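Local atomic coordinates of SusD homolog (Bacteroides thetaiotaomicron VPI-5482, PDB entry 3FDH), a protein that probably binds glycans at the cell surface for uptake across the outer membrane. Residues 253-258 against 290-295; 281-286 against 295-300; 320-325 against 366-371. All coordinates share one frame; numbering follows the deposited sequence.

Contact 1. Residues 253-258 against 290-295; sequences GFYNSR and KKRSQV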
loop_
_atom_site.group_PDB
_atom_site.type_symbol
_atom_site.label_atom_id
_atom_site.label_comp_id
_atom_site.label_asym_id
_atom_site.label_seq_id
_atom_site.Cartn_x
_atom_site.Cartn_y
_atom_site.Cartn_z
ATOM N N GLY A 253 -1.892 -8.577 12.451
ATOM C CA GLY A 253 -3.131 -9.300 12.693
ATOM C C GLY A 253 -3.250 -10.550 11.877
ATOM O O GLY A 253 -3.643 -11.618 12.376
ATOM N N PHE A 254 -2.922 -10.419 10.606
ATOM C CA PHE A 254 -2.937 -11.564 9.699
ATOM C C PHE A 254 -2.011 -12.659 10.179
ATOM O O PHE A 254 -2.392 -13.821 10.247
ATOM C CB PHE A 254 -2.548 -11.200 8.265
ATOM C CG PHE A 254 -2.314 -12.421 7.407
ATOM C CD1 PHE A 254 -3.379 -13.131 6.888
ATOM C CD2 PHE A 254 -1.020 -12.895 7.181
ATOM C CE1 PHE A 254 -3.157 -14.272 6.138
ATOM C CE2 PHE A 254 -0.805 -14.041 6.442
ATOM C CZ PHE A 254 -1.864 -14.719 5.921
ATOM N N TYR A 255 -0.798 -12.286 10.544
ATOM C CA TYR A 255 0.183 -13.283 11.007
ATOM C C TYR A 255 -0.226 -13.889 12.345
ATOM O O TYR A 255 0.011 -15.055 12.645
ATOM C CB TYR A 255 1.610 -12.701 11.103
ATOM C CG TYR A 255 2.598 -13.798 11.417
ATOM C CD1 TYR A 255 3.091 -14.627 10.415
ATOM C CD2 TYR A 255 3.047 -14.006 12.716
ATOM C CE1 TYR A 255 3.954 -15.666 10.696
ATOM C CE2 TYR A 255 3.894 -15.047 13.013
ATOM C CZ TYR A 255 4.346 -15.878 12.003
ATOM O OH TYR A 255 5.214 -16.898 12.331
ATOM N N ASN A 256 -0.867 -13.063 13.147
ATOM C CA ASN A 256 -1.270 -13.464 14.486
ATOM C C ASN A 256 -2.370 -14.483 14.382
ATOM O O ASN A 256 -2.448 -15.403 15.188
ATOM C CB ASN A 256 -1.734 -12.254 15.270
ATOM C CG ASN A 256 -2.203 -12.598 16.646
ATOM O OD1 ASN A 256 -3.409 -12.509 16.924
ATOM N ND2 ASN A 256 -1.268 -12.998 17.530
ATOM N N SER A 257 -3.197 -14.320 13.353
ATOM C CA SER A 257 -4.368 -15.180 13.106
ATOM C C SER A 257 -4.109 -16.394 12.231
ATOM O O SER A 257 -4.765 -17.426 12.396
ATOM C CB SER A 257 -5.495 -14.397 12.433
ATOM O OG SER A 257 -6.061 -13.489 13.369
ATOM N N ARG A 258 -3.167 -16.249 11.311
ATOM C CA ARG A 258 -2.900 -17.256 10.277
ATOM C C ARG A 258 -1.492 -17.801 10.189
ATOM O O ARG A 258 -1.274 -18.847 9.581
ATOM C CB ARG A 258 -3.271 -16.676 8.904
ATOM C CG ARG A 258 -4.674 -16.152 8.854
ATOM C CD ARG A 258 -5.627 -17.299 9.011
ATOM N NE ARG A 258 -6.888 -16.863 9.592
ATOM C CZ ARG A 258 -7.694 -17.674 10.270
ATOM N NH1 ARG A 258 -7.354 -18.973 10.447
ATOM N NH2 ARG A 258 -8.826 -17.192 10.770
ATOM N N LYS A 290 11.984 -22.544 22.091
ATOM C CA LYS A 290 11.223 -21.457 22.698
ATOM C C LYS A 290 11.699 -20.064 22.328
ATOM O O LYS A 290 11.208 -19.065 22.872
ATOM C CB LYS A 290 11.268 -21.556 24.226
ATOM C CG LYS A 290 10.599 -22.793 24.829
ATOM C CD LYS A 290 10.575 -22.727 26.369
ATOM N N LYS A 291 12.683 -20.008 21.443
ATOM C CA LYS A 291 13.223 -18.711 21.004
ATOM C C LYS A 291 13.369 -18.597 19.507
ATOM O O LYS A 291 13.790 -19.541 18.839
ATOM C CB LYS A 291 14.654 -18.482 21.540
ATOM C CG LYS A 291 14.865 -18.304 23.051
ATOM C CD LYS A 291 14.635 -16.887 23.548
ATOM C CE LYS A 291 14.830 -16.835 25.056
ATOM N NZ LYS A 291 14.510 -15.530 25.616
ATOM N N ARG A 292 13.063 -17.410 19.012
ATOM C CA ARG A 292 13.423 -17.061 17.654
ATOM C C ARG A 292 14.693 -16.270 17.846
ATOM O O ARG A 292 14.950 -15.738 18.936
ATOM C CB ARG A 292 12.413 -16.146 16.955
ATOM C CG ARG A 292 11.018 -16.680 16.821
ATOM C CD ARG A 292 10.218 -15.729 15.974
ATOM N NE ARG A 292 8.833 -16.122 15.841
ATOM C CZ ARG A 292 8.405 -16.887 14.860
ATOM N NH1 ARG A 292 9.272 -17.301 13.958
ATOM N NH2 ARG A 292 7.128 -17.208 14.765
ATOM N N SER A 293 15.488 -16.220 16.790
ATOM C CA SER A 293 16.708 -15.436 16.790
ATOM C C SER A 293 16.713 -14.464 15.637
ATOM O O SER A 293 16.253 -14.782 14.554
ATOM C CB SER A 293 17.922 -16.343 16.667
ATOM O OG SER A 293 17.989 -17.226 17.763
ATOM N N GLN A 294 17.238 -13.277 15.896
ATOM C CA GLN A 294 17.373 -12.243 14.864
ATOM C C GLN A 294 18.676 -12.569 14.143
ATOM O O GLN A 294 19.738 -12.614 14.762
ATOM C CB GLN A 294 17.415 -10.876 15.523
ATOM C CG GLN A 294 17.512 -9.697 14.612
ATOM C CD GLN A 294 17.627 -8.407 15.391
ATOM O OE1 GLN A 294 18.107 -8.403 16.516
ATOM N NE2 GLN A 294 17.186 -7.300 14.794
ATOM N N VAL A 295 18.561 -12.813 12.840
ATOM C CA VAL A 295 19.678 -13.258 11.995
ATOM C C VAL A 295 19.759 -12.559 10.639
ATOM O O VAL A 295 18.828 -11.915 10.196
ATOM C CB VAL A 295 19.628 -14.809 11.770
ATOM C CG1 VAL A 295 19.736 -15.603 13.110
ATOM C CG2 VAL A 295 18.366 -15.214 11.017
#
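Y255 and R292 reach for each other from opposite directions and meet only at their polar ends, the phenol oxygen OH of Y255 standing 3.1 Å from NH2 of R292. Seen from the tyrosine, that nitrogen sits at the edge of the ring, close to its plane; seen from the arginine, the hydroxyl approaches the guanidinium obliquely. The two planes are 64° apart, so the groups do not stack. The backbones are far apart, with 15.3 Å between CA of Y255 and CA of R292, and long side chains are what the gap requires. Y255 leaves the last turn of helix 250-258 with CG anti to its backbone N (chi1 -173°), which sends the phenol out from the helix. That turn is held by backbone bonds such as S257 N to G253 O, 2.9 Å. R292 starts from the short strand 292-293 and is extended from CG to NE, carrying its charge to the tyrosine. The guanidinium also has hydrogen-bond partners beyond the two segments: NH1 donates to the carbonyl O of T285 and NH2 to OH of Y324, whose ring also meets that of Y255 edge to face. Both touching residues are buried, and each type suits its place: an aromatic ring fills an apolar site yet offers an oxygen at its far end, and arginine spreads several N-H groups over different acceptors. The polar ends meet between apolar neighbours such as I319, F284 and L383, joining helix 250-258 to strand 292-293 of this mainly helical SusD-family fold. The buried charge is met by the T285 carbonyl and the Y324 hydroxyl, with the Y255 oxygen close by, and their dipoles probably help to stabilise it.

Contact 2. Residues 281-286 against 295-300; sequences RAFFTP and VAANDP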
loop_
_atom_site.group_PDB
_atom_site.type_symbol
_atom_site.label_atom_id
_atom_site.label_comp_id
_atom_site.label_asym_id
_atom_site.label_seq_id
_atom_site.Cartn_x
_atom_site.Cartn_y
_atom_site.Cartn_z
ATOM N N ARG A 281 18.974 -7.162 10.048
ATOM C CA ARG A 281 18.167 -6.705 11.148
ATOM C C ARG A 281 16.680 -6.996 11.131
ATOM O O ARG A 281 16.062 -7.066 12.190
ATOM C CB ARG A 281 18.434 -5.205 11.274
ATOM C CG ARG A 281 17.806 -4.587 12.419
ATOM C CD ARG A 281 18.448 -3.277 12.764
ATOM N NE ARG A 281 17.668 -2.629 13.818
ATOM C CZ ARG A 281 17.699 -2.965 15.105
ATOM N NH1 ARG A 281 18.469 -3.949 15.509
ATOM N NH2 ARG A 281 16.929 -2.343 15.972
ATOM N N ALA A 282 16.129 -7.259 9.938
ATOM C CA ALA A 282 14.689 -7.402 9.757
ATOM C C ALA A 282 14.165 -8.838 9.592
ATOM O O ALA A 282 13.065 -9.059 9.112
ATOM C CB ALA A 282 14.241 -6.563 8.559
ATOM N N PHE A 283 14.963 -9.790 10.000
ATOM C CA PHE A 283 14.625 -11.225 9.899
ATOM C C PHE A 283 14.819 -11.999 11.175
ATOM O O PHE A 283 15.799 -11.829 11.882
ATOM C CB PHE A 283 15.426 -11.902 8.768
ATOM C CG PHE A 283 15.127 -11.354 7.412
ATOM C CD1 PHE A 283 13.942 -11.660 6.779
ATOM C CD2 PHE A 283 16.033 -10.558 6.757
ATOM C CE1 PHE A 283 13.651 -11.143 5.531
ATOM C CE2 PHE A 283 15.750 -10.044 5.502
ATOM C CZ PHE A 283 14.561 -10.347 4.881
ATOM N N PHE A 284 13.839 -12.857 11.449
ATOM C CA PHE A 284 13.820 -13.750 12.580
ATOM C C PHE A 284 13.660 -15.201 12.120
ATOM O O PHE A 284 12.937 -15.537 11.182
ATOM C CB PHE A 284 12.691 -13.472 13.591
ATOM C CG PHE A 284 12.607 -12.047 14.092
ATOM C CD1 PHE A 284 13.734 -11.258 14.244
ATOM C CD2 PHE A 284 11.369 -11.541 14.507
ATOM C CE1 PHE A 284 13.631 -9.957 14.742
ATOM C CE2 PHE A 284 11.254 -10.255 15.011
ATOM C CZ PHE A 284 12.395 -9.455 15.126
ATOM N N THR A 285 14.362 -16.060 12.837
ATOM C CA THR A 285 14.301 -17.488 12.562
ATOM C C THR A 285 12.968 -18.076 13.008
ATOM O O THR A 285 12.151 -17.418 13.673
ATOM C CB THR A 285 15.381 -18.269 13.380
ATOM O OG1 THR A 285 15.061 -18.186 14.784
ATOM C CG2 THR A 285 16.813 -17.739 13.109
ATOM N N PRO A 286 12.726 -19.332 12.619
ATOM C CA PRO A 286 11.614 -20.048 13.215
ATOM C C PRO A 286 11.898 -20.204 14.706
ATOM O O PRO A 286 13.007 -19.927 15.176
ATOM C CB PRO A 286 11.654 -21.425 12.532
ATOM C CG PRO A 286 12.616 -21.323 11.417
ATOM C CD PRO A 286 13.478 -20.136 11.637
ATOM N N VAL A 295 18.561 -12.813 12.840
ATOM C CA VAL A 295 19.678 -13.258 11.995
ATOM C C VAL A 295 19.759 -12.559 10.639
ATOM O O VAL A 295 18.828 -11.915 10.196
ATOM C CB VAL A 295 19.628 -14.809 11.770
ATOM C CG1 VAL A 295 19.736 -15.603 13.110
ATOM C CG2 VAL A 295 18.366 -15.214 11.017
ATOM N N ALA A 296 20.936 -12.648 10.026
ATOM C CA ALA A 296 21.169 -12.077 8.693
ATOM C C ALA A 296 20.404 -12.894 7.673
ATOM O O ALA A 296 20.131 -14.068 7.885
ATOM C CB ALA A 296 22.667 -12.032 8.337
ATOM N N ALA A 297 20.036 -12.213 6.602
ATOM C CA ALA A 297 19.277 -12.804 5.505
ATOM C C ALA A 297 19.967 -14.037 4.905
ATOM O O ALA A 297 19.299 -14.900 4.352
ATOM C CB ALA A 297 18.970 -11.760 4.413
ATOM N N ASN A 298 21.284 -14.134 5.075
ATOM C CA ASN A 298 22.053 -15.257 4.508
ATOM C C ASN A 298 22.479 -16.314 5.518
ATOM O O ASN A 298 23.241 -17.225 5.227
ATOM C CB ASN A 298 23.261 -14.756 3.724
ATOM C CG ASN A 298 24.250 -14.038 4.580
ATOM O OD1 ASN A 298 23.925 -13.569 5.659
ATOM N ND2 ASN A 298 25.457 -13.877 4.067
ATOM N N ASP A 299 21.941 -16.189 6.708
ATOM C CA ASP A 299 22.159 -17.172 7.749
ATOM C C ASP A 299 21.215 -18.352 7.470
ATOM O O ASP A 299 19.994 -18.187 7.391
ATOM C CB ASP A 299 21.851 -16.537 9.106
ATOM C CG ASP A 299 22.144 -17.446 10.268
ATOM O OD1 ASP A 299 21.922 -18.678 10.208
ATOM O OD2 ASP A 299 22.557 -16.891 11.292
ATOM N N PRO A 300 21.769 -19.563 7.313
ATOM C CA PRO A 300 20.853 -20.654 6.975
ATOM C C PRO A 300 19.824 -20.938 8.044
ATOM O O PRO A 300 18.809 -21.553 7.763
ATOM C CB PRO A 300 21.790 -21.861 6.778
ATOM C CG PRO A 300 23.061 -21.486 7.392
ATOM C CD PRO A 300 23.168 -19.995 7.235
HETATM O O HOH W 1 17.673 -9.830 11.334
#
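F283 meets V295 and A297 with different parts of its length. Its CB lies 3.7 Å from the carbonyl O of V295; with CG anti to the carbonyl carbon (chi1 -63°), the ring then heads for the turn beyond. CD2 comes near CA and CB of A297, and CE2 is 3.8 Å from CB of A297, an oblique approach. A297 sits in the type I turn 296-299, closed by D299 N to A296 O, where a small methyl fits beside the phenyl. The contact pairs the region of strand 283-284 with the loop after strand 292-293, and W425 and L271 of helix 265-274 also adjoin the F283 ring.

The backbones run antiparallel, and F283 faces V295 as a hydrogen-bonded pair with one direct bond. V295 N donates to F283 O at 3.1 Å, with an N-H...O angle of 161°. The two chains are too far apart here for a second direct bond, and a water bridges the gap: it accepts from F283 N at 3.0 Å and donates to V295 O at 2.6 Å.

T285 works in two directions. Its CG2 is 3.6 Å from both CG1 and CG2 of V295, the branched side chains crossing at about a right angle, while OG1 donates to P286 O at 2.7 Å and accepts from S293 N. Threonine suits the site because one beta carbon supplies both a methyl and a hydroxyl. With an alanine in this position, S293 N would probably lose its acceptor and P286 O its donor, and a gap would be likely to open against the methyls of V295.

Beside the backbone pairing lie two apolar contacts, F283 with A297 and T285 with V295, and the water probably completes that pairing where the second direct bond is missing.

Contact 3. Residues 320-325 against 366-371; sequences SAFVYA and LNAENS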
loop_
_atom_site.group_PDB
_atom_site.type_symbol
_atom_site.label_atom_id
_atom_site.label_comp_id
_atom_site.label_asym_id
_atom_site.label_seq_id
_atom_site.Cartn_x
_atom_site.Cartn_y
_atom_site.Cartn_z
ATOM N N SER A 320 9.857 -12.216 8.402
ATOM C CA SER A 320 10.273 -10.827 8.526
ATOM C C SER A 320 9.904 -10.362 9.949
ATOM O O SER A 320 8.920 -10.815 10.531
ATOM C CB SER A 320 9.622 -9.910 7.485
ATOM O OG SER A 320 8.232 -9.715 7.731
ATOM N N ALA A 321 10.682 -9.433 10.482
ATOM C CA ALA A 321 10.441 -8.864 11.820
ATOM C C ALA A 321 9.057 -8.189 11.884
ATOM O O ALA A 321 8.389 -8.102 12.926
ATOM C CB ALA A 321 11.555 -7.844 12.161
ATOM N N PHE A 322 8.636 -7.783 10.701
ATOM C CA PHE A 322 7.422 -6.972 10.508
ATOM C C PHE A 322 6.106 -7.648 10.936
ATOM O O PHE A 322 5.141 -6.978 11.307
ATOM C CB PHE A 322 7.312 -6.503 9.058
ATOM C CG PHE A 322 8.449 -5.619 8.640
ATOM C CD1 PHE A 322 8.622 -4.379 9.231
ATOM C CD2 PHE A 322 9.390 -6.078 7.720
ATOM C CE1 PHE A 322 9.671 -3.582 8.859
ATOM C CE2 PHE A 322 10.446 -5.307 7.355
ATOM C CZ PHE A 322 10.601 -4.041 7.931
ATOM N N VAL A 323 6.101 -8.975 10.925
ATOM C CA VAL A 323 4.895 -9.710 11.285
ATOM C C VAL A 323 4.575 -9.556 12.785
ATOM O O VAL A 323 3.473 -9.855 13.219
ATOM C CB VAL A 323 4.959 -11.213 10.852
ATOM C CG1 VAL A 323 5.251 -11.366 9.296
ATOM C CG2 VAL A 323 5.950 -12.018 11.729
ATOM N N TYR A 324 5.542 -9.082 13.581
ATOM C CA TYR A 324 5.353 -8.868 15.029
ATOM C C TYR A 324 5.239 -7.397 15.442
ATOM O O TYR A 324 5.310 -7.041 16.627
ATOM C CB TYR A 324 6.460 -9.580 15.826
ATOM C CG TYR A 324 6.156 -11.058 15.972
ATOM C CD1 TYR A 324 5.151 -11.492 16.824
ATOM C CD2 TYR A 324 6.853 -12.011 15.250
ATOM C CE1 TYR A 324 4.853 -12.836 16.935
ATOM C CE2 TYR A 324 6.543 -13.348 15.336
ATOM C CZ TYR A 324 5.539 -13.753 16.172
ATOM O OH TYR A 324 5.266 -15.107 16.291
ATOM N N ALA A 325 5.060 -6.533 14.445
ATOM C CA ALA A 325 4.974 -5.057 14.656
ATOM C C ALA A 325 3.546 -4.685 15.067
ATOM O O ALA A 325 2.839 -3.998 14.358
ATOM C CB ALA A 325 5.378 -4.294 13.371
ATOM N N LEU A 366 14.012 4.654 8.327
ATOM C CA LEU A 366 13.628 5.072 9.702
ATOM C C LEU A 366 12.247 4.477 10.030
ATOM O O LEU A 366 11.980 4.086 11.165
ATOM C CB LEU A 366 13.683 6.602 9.890
ATOM C CG LEU A 366 15.062 7.227 9.835
ATOM C CD1 LEU A 366 15.013 8.738 10.165
ATOM C CD2 LEU A 366 15.954 6.519 10.825
ATOM N N ASN A 367 11.422 4.299 9.004
ATOM C CA ASN A 367 10.086 3.741 9.208
ATOM C C ASN A 367 10.234 2.241 9.478
ATOM O O ASN A 367 9.517 1.658 10.270
ATOM C CB ASN A 367 9.201 3.973 7.985
ATOM C CG ASN A 367 7.852 3.327 8.107
ATOM O OD1 ASN A 367 7.068 3.647 9.009
ATOM N ND2 ASN A 367 7.575 2.380 7.200
ATOM N N ALA A 368 11.190 1.648 8.775
ATOM C CA ALA A 368 11.504 0.230 8.925
ATOM C C ALA A 368 11.989 -0.045 10.329
ATOM O O ALA A 368 11.578 -0.991 10.992
ATOM C CB ALA A 368 12.582 -0.182 7.915
ATOM N N GLU A 369 12.880 0.825 10.793
ATOM C CA GLU A 369 13.426 0.703 12.119
ATOM C C GLU A 369 12.331 0.887 13.162
ATOM O O GLU A 369 12.325 0.221 14.186
ATOM C CB GLU A 369 14.525 1.730 12.352
ATOM C CG GLU A 369 15.081 1.719 13.775
ATOM C CD GLU A 369 15.745 0.388 14.161
ATOM O OE1 GLU A 369 16.648 -0.089 13.439
ATOM O OE2 GLU A 369 15.384 -0.172 15.206
ATOM N N ASN A 370 11.403 1.789 12.888
ATOM C CA ASN A 370 10.291 1.997 13.810
ATOM C C ASN A 370 9.553 0.681 13.996
ATOM O O ASN A 370 9.298 0.242 15.117
ATOM C CB ASN A 370 9.325 3.069 13.301
ATOM C CG ASN A 370 8.300 3.489 14.354
ATOM O OD1 ASN A 370 8.654 3.928 15.455
ATOM N ND2 ASN A 370 7.027 3.354 14.017
ATOM N N SER A 371 9.204 0.035 12.891
ATOM C CA SER A 371 8.478 -1.214 12.997
ATOM C C SER A 371 9.259 -2.374 13.556
ATOM O O SER A 371 8.730 -3.215 14.299
ATOM C CB SER A 371 7.944 -1.607 11.623
ATOM O OG SER A 371 7.090 -0.580 11.204
#
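The phenyl ring of F322 presents its edge to S371: CB of the serine lies in the ring plane, 3.7 Å from CD1 of F322 and almost as near to CE1. CE1 of F322 also passes 3.9 Å from the carbonyl O of A368, which approaches obliquely, and CZ of F322 is 4.3 Å from CB of A368. Another aromatic group, W425, meets this ring edge to face, and F251 of helix 250-258 and I372 pack against F322 as well. F322 has CG anti to its carbonyl carbon (chi1 -62°), which carries the ring across to S371 and A368.

A second, smaller touch is made by A325. Its CB stands 3.6 Å from the carbonyl O of S371 and 4.1 Å from CB of S371, at the point where the two backbones come nearest, CA of A325 to CA of S371 being 5.5 Å. Small residues suit a place where the CA atoms come so close. A368 and S371, three apart, share one face of the helix and meet the rim of the F322 ring.

F322 and A325 are brought to the same side by a single 3-10 turn, in which A325 N donates to F322 O at 3.2 Å. All four touching residues are buried.

A tight turn laid on a long helix by one aromatic and a few small residues is van der Waals packing without a hydrogen bond between the segments. It belongs to the mainly helical SusD fold, where a loop after strand 319-320 is seated on helix 354-379, in a family related to the TPR proteins.

Overall arrangement
From the N terminus, contact 1 joins the end of helix 250-258 to strand 292-293, closing a loop of 31 residues. Contact 2 closes a much shorter loop of eight residues, and the two cross: 281-286 lies inside the first loop, while 295-300 starts at V295, the last residue of contact 1, and runs on beyond it. Contact 3 follows in series, returning the chain after strand 319-320 to helix 354-379 across 40 mostly helical residues. Further links bind the set: the salt bridge of R281 with E369 and the bond of A282 O with A321 N tie contact 2 to contact 3, and Q294 NE2 reaches R281 O between contacts 1 and 2.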